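Local coordinates for aromatic-L-amino-acid decarboxylase (Catharanthus roseus, PDB 6EEW), which catalyses the pyridoxal 5'-phosphate-dependent decarboxylation of L-tryptophan to tryptamine and of 5-hydroxy-L-tryptophan to serotonin, working as a homodimer, at residues 49-54 and 454-459. Residues are numbered along the deposited sequence; the frame is centred on the assembly and turned at random.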
ATOM      1  N   PRO A  49      27.040  -8.127 -10.027  1.00 66.93           N
ATOM      2  CA  PRO A  49      27.072  -6.718 -10.430  1.00 62.71           C
ATOM      3  C   PRO A  49      25.914  -5.979  -9.781  1.00 59.48           C
ATOM      4  O   PRO A  49      24.782  -6.470  -9.751  1.00 60.85           O
ATOM      5  CB  PRO A  49      26.933  -6.776 -11.957  1.00 62.43           C
ATOM      6  CG  PRO A  49      26.322  -8.123 -12.238  1.00 64.13           C
ATOM      7  CD  PRO A  49      26.822  -9.037 -11.166  1.00 66.38           C
ATOM      8  N   VAL A  50      26.204  -4.800  -9.229  1.00 52.29           N
ATOM      9  CA  VAL A  50      25.170  -4.069  -8.501  1.00 58.75           C
ATOM     10  C   VAL A  50      24.039  -3.684  -9.449  1.00 61.46           C
ATOM     11  O   VAL A  50      22.871  -4.031  -9.235  1.00 58.16           O
ATOM     12  CB  VAL A  50      25.761  -2.833  -7.803  1.00 57.48           C
ATOM     13  CG1 VAL A  50      24.696  -2.140  -6.969  1.00 54.85           C
ATOM     14  CG2 VAL A  50      26.954  -3.220  -6.950  1.00 57.03           C
ATOM     15  N   LEU A  51      24.380  -2.956 -10.506  1.00 66.19           N
ATOM     16  CA  LEU A  51      23.432  -2.520 -11.520  1.00 63.45           C
ATOM     17  C   LEU A  51      23.464  -3.516 -12.672  1.00 63.73           C
ATOM     18  O   LEU A  51      24.538  -3.989 -13.057  1.00 66.69           O
ATOM     19  CB  LEU A  51      23.804  -1.117 -12.007  1.00 60.62           C
ATOM     20  CG  LEU A  51      22.807  -0.285 -12.813  1.00 61.89           C
ATOM     21  CD1 LEU A  51      21.580   0.061 -11.975  1.00 63.02           C
ATOM     22  CD2 LEU A  51      23.477   0.969 -13.346  1.00 59.33           C
ATOM     23  N   SER A  52      22.291  -3.835 -13.216  1.00 67.13           N
ATOM     24  CA  SER A  52      22.171  -4.873 -14.233  1.00 66.05           C
ATOM     25  C   SER A  52      22.407  -4.315 -15.636  1.00 64.70           C
ATOM     26  O   SER A  52      22.160  -3.139 -15.908  1.00 68.88           O
ATOM     27  CB  SER A  52      20.796  -5.534 -14.166  1.00 66.10           C
ATOM     28  OG  SER A  52      20.732  -6.615 -15.073  1.00 59.93           O
ATOM     29  N   GLU A  53      22.875  -5.185 -16.533  1.00 63.09           N
ATOM     30  CA  GLU A  53      23.188  -4.817 -17.914  1.00 73.05           C
ATOM     31  C   GLU A  53      22.123  -5.226 -18.938  1.00 70.85           C
ATOM     32  O   GLU A  53      22.331  -5.023 -20.141  1.00 74.04           O
ATOM     33  CB  GLU A  53      24.539  -5.427 -18.314  1.00 85.46           C
ATOM     34  CG  GLU A  53      25.753  -4.801 -17.615  1.00 94.55           C
ATOM     35  CD  GLU A  53      26.176  -3.470 -18.221  1.00102.39           C
ATOM     36  OE1 GLU A  53      25.621  -3.083 -19.274  1.00106.09           O
ATOM     37  OE2 GLU A  53      27.066  -2.809 -17.643  1.00104.40           O
ATOM     38  N   VAL A  54      20.987  -5.783 -18.511  1.00 59.10           N
ATOM     39  CA  VAL A  54      20.011  -6.257 -19.484  1.00 61.29           C
ATOM     40  C   VAL A  54      19.453  -5.083 -20.288  1.00 69.72           C
ATOM     41  O   VAL A  54      19.422  -3.936 -19.826  1.00 70.66           O
ATOM     42  CB  VAL A  54      18.876  -7.030 -18.792  1.00 55.33           C
ATOM     43  CG1 VAL A  54      19.437  -8.207 -17.999  1.00 58.72           C
ATOM     44  CG2 VAL A  54      18.055  -6.116 -17.904  1.00 47.27           C
ATOM     45  N   ARG A 454      30.769  -3.002  -9.816  1.00 70.47           N
ATOM     46  CA  ARG A 454      31.160  -3.100  -8.418  1.00 69.31           C
ATOM     47  C   ARG A 454      30.607  -1.970  -7.560  1.00 62.63           C
ATOM     48  O   ARG A 454      30.950  -1.891  -6.379  1.00 65.17           O
ATOM     49  CB  ARG A 454      32.683  -3.136  -8.277  1.00 78.18           C
ATOM     50  CG  ARG A 454      33.371  -4.299  -8.953  1.00 88.99           C
ATOM     51  CD  ARG A 454      34.889  -4.145  -8.831  1.00102.16           C
ATOM     52  NE  ARG A 454      35.319  -4.177  -7.432  1.00110.41           N
ATOM     53  CZ  ARG A 454      35.837  -5.239  -6.820  1.00115.40           C
ATOM     54  NH1 ARG A 454      36.009  -6.380  -7.479  1.00117.93           N
ATOM     55  NH2 ARG A 454      36.187  -5.160  -5.542  1.00115.56           N
ATOM     56  N   VAL A 455      29.780  -1.091  -8.124  1.00 58.81           N
ATOM     57  CA  VAL A 455      29.210   0.024  -7.378  1.00 57.11           C
ATOM     58  C   VAL A 455      28.052   0.583  -8.185  1.00 58.99           C
ATOM     59  O   VAL A 455      28.036   0.496  -9.415  1.00 59.25           O
ATOM     60  CB  VAL A 455      30.275   1.111  -7.077  1.00 59.51           C
ATOM     61  CG1 VAL A 455      30.881   1.643  -8.358  1.00 60.67           C
ATOM     62  CG2 VAL A 455      29.657   2.255  -6.294  1.00 58.01           C
ATOM     63  N   TYR A 456      27.070   1.147  -7.486  1.00 60.12           N
ATOM     64  CA  TYR A 456      25.983   1.881  -8.121  1.00 55.47           C
ATOM     65  C   TYR A 456      25.803   3.199  -7.388  1.00 51.89           C
ATOM     66  O   TYR A 456      25.500   3.207  -6.189  1.00 47.00           O
ATOM     67  CB  TYR A 456      24.678   1.081  -8.103  1.00 58.03           C
ATOM     68  CG  TYR A 456      23.536   1.751  -8.840  1.00 56.35           C
ATOM     69  CD1 TYR A 456      23.775   2.611  -9.910  1.00 59.68           C
ATOM     70  CD2 TYR A 456      22.216   1.525  -8.467  1.00 56.29           C
ATOM     71  CE1 TYR A 456      22.723   3.230 -10.592  1.00 58.62           C
ATOM     72  CE2 TYR A 456      21.160   2.140  -9.140  1.00 52.87           C
ATOM     73  CZ  TYR A 456      21.420   2.991 -10.202  1.00 53.59           C
ATOM     74  OH  TYR A 456      20.380   3.598 -10.876  1.00 51.72           O
ATOM     75  N   MET A 457      25.935   4.300  -8.121  1.00 54.90           N
ATOM     76  CA  MET A 457      25.666   5.634  -7.608  1.00 58.34           C
ATOM     77  C   MET A 457      24.824   6.361  -8.633  1.00 57.99           C
ATOM     78  O   MET A 457      24.995   6.161  -9.842  1.00 61.15           O
ATOM     79  CB  MET A 457      26.947   6.443  -7.337  1.00 57.82           C
ATOM     80  CG  MET A 457      27.900   5.811  -6.352  1.00 64.18           C
ATOM     81  SD  MET A 457      29.562   6.524  -6.412  1.00 70.03           S
ATOM     82  CE  MET A 457      29.229   8.281  -6.415  1.00 65.43           C
ATOM     83  N   THR A 458      23.897   7.179  -8.148  1.00 51.52           N
ATOM     84  CA  THR A 458      23.181   8.111  -9.001  1.00 57.48           C
ATOM     85  C   THR A 458      23.759   9.515  -8.860  1.00 62.77           C
ATOM     86  O   THR A 458      24.623   9.796  -8.022  1.00 58.69           O
ATOM     87  CB  THR A 458      21.680   8.116  -8.699  1.00 53.54           C
ATOM     88  OG1 THR A 458      21.461   8.312  -7.298  1.00 52.13           O
ATOM     89  CG2 THR A 458      21.037   6.814  -9.158  1.00 55.03           C
ATOM     90  N   HIS A 459      23.279  10.389  -9.727  1.00 67.66           N
ATOM     91  CA  HIS A 459      23.696  11.771  -9.838  1.00 62.94           C
ATOM     92  C   HIS A 459      22.526  12.654  -9.444  1.00 60.65           C
ATOM     93  O   HIS A 459      21.434  12.173  -9.128  1.00 60.50           O
ATOM     94  CB  HIS A 459      24.150  12.076 -11.269  1.00 61.92           C
ATOM     95  CG  HIS A 459      23.016  12.229 -12.235  1.00 62.64           C
ATOM     96  ND1 HIS A 459      22.461  13.452 -12.547  1.00 63.36           N
ATOM     97  CD2 HIS A 459      22.313  11.311 -12.939  1.00 61.59           C
ATOM     98  CE1 HIS A 459      21.478  13.282 -13.412  1.00 59.79           C
ATOM     99  NE2 HIS A 459      21.366  11.992 -13.663  1.00 59.89           N
TER
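L51 CD1 lies over the face of the phenol ring of Y456, 3.5 Å from the ring centroid and 14° off the ring normal, a CH-pi contact. The second methyl, CD2, stays on the same side of the ring plane but out past the rim, 3.6 Å from Y456 CE1; leucine suits the place because its fork spreads along the aromatic surface. With CG of Y456 anti to the backbone N (chi1 -176°), the ring is carried alongside L51, its face under the methyl. Next to L51, V50 splits its two methyls between side chain and backbone. CG1 packs at 3.4 Å against CB of Y456, the carbon that carries the ring, while CG2 lies 3.7 Å from the backbone N of V455; beta-branching holds both methyls close to the main chain, where one valine can meet both. The contact joins the loop between helices 24-44 and 74-85 to the chain running from helix 438-451 into strand 459-462, which begins at H459 and is outermost within this chain in the C-terminal antiparallel sheet of this group II decarboxylase. Were the tyrosine replaced by an alanine, the L51 methyls would probably lose their aromatic platform and a gap open beside A99. The side chain of Y456 is about 9 Å from a bound tryptophan. Backbone hydrogen bonds tie Y456 to N96 and Y98, and V50 to N91, in the segment that runs on to the substrate-pocket residue F100.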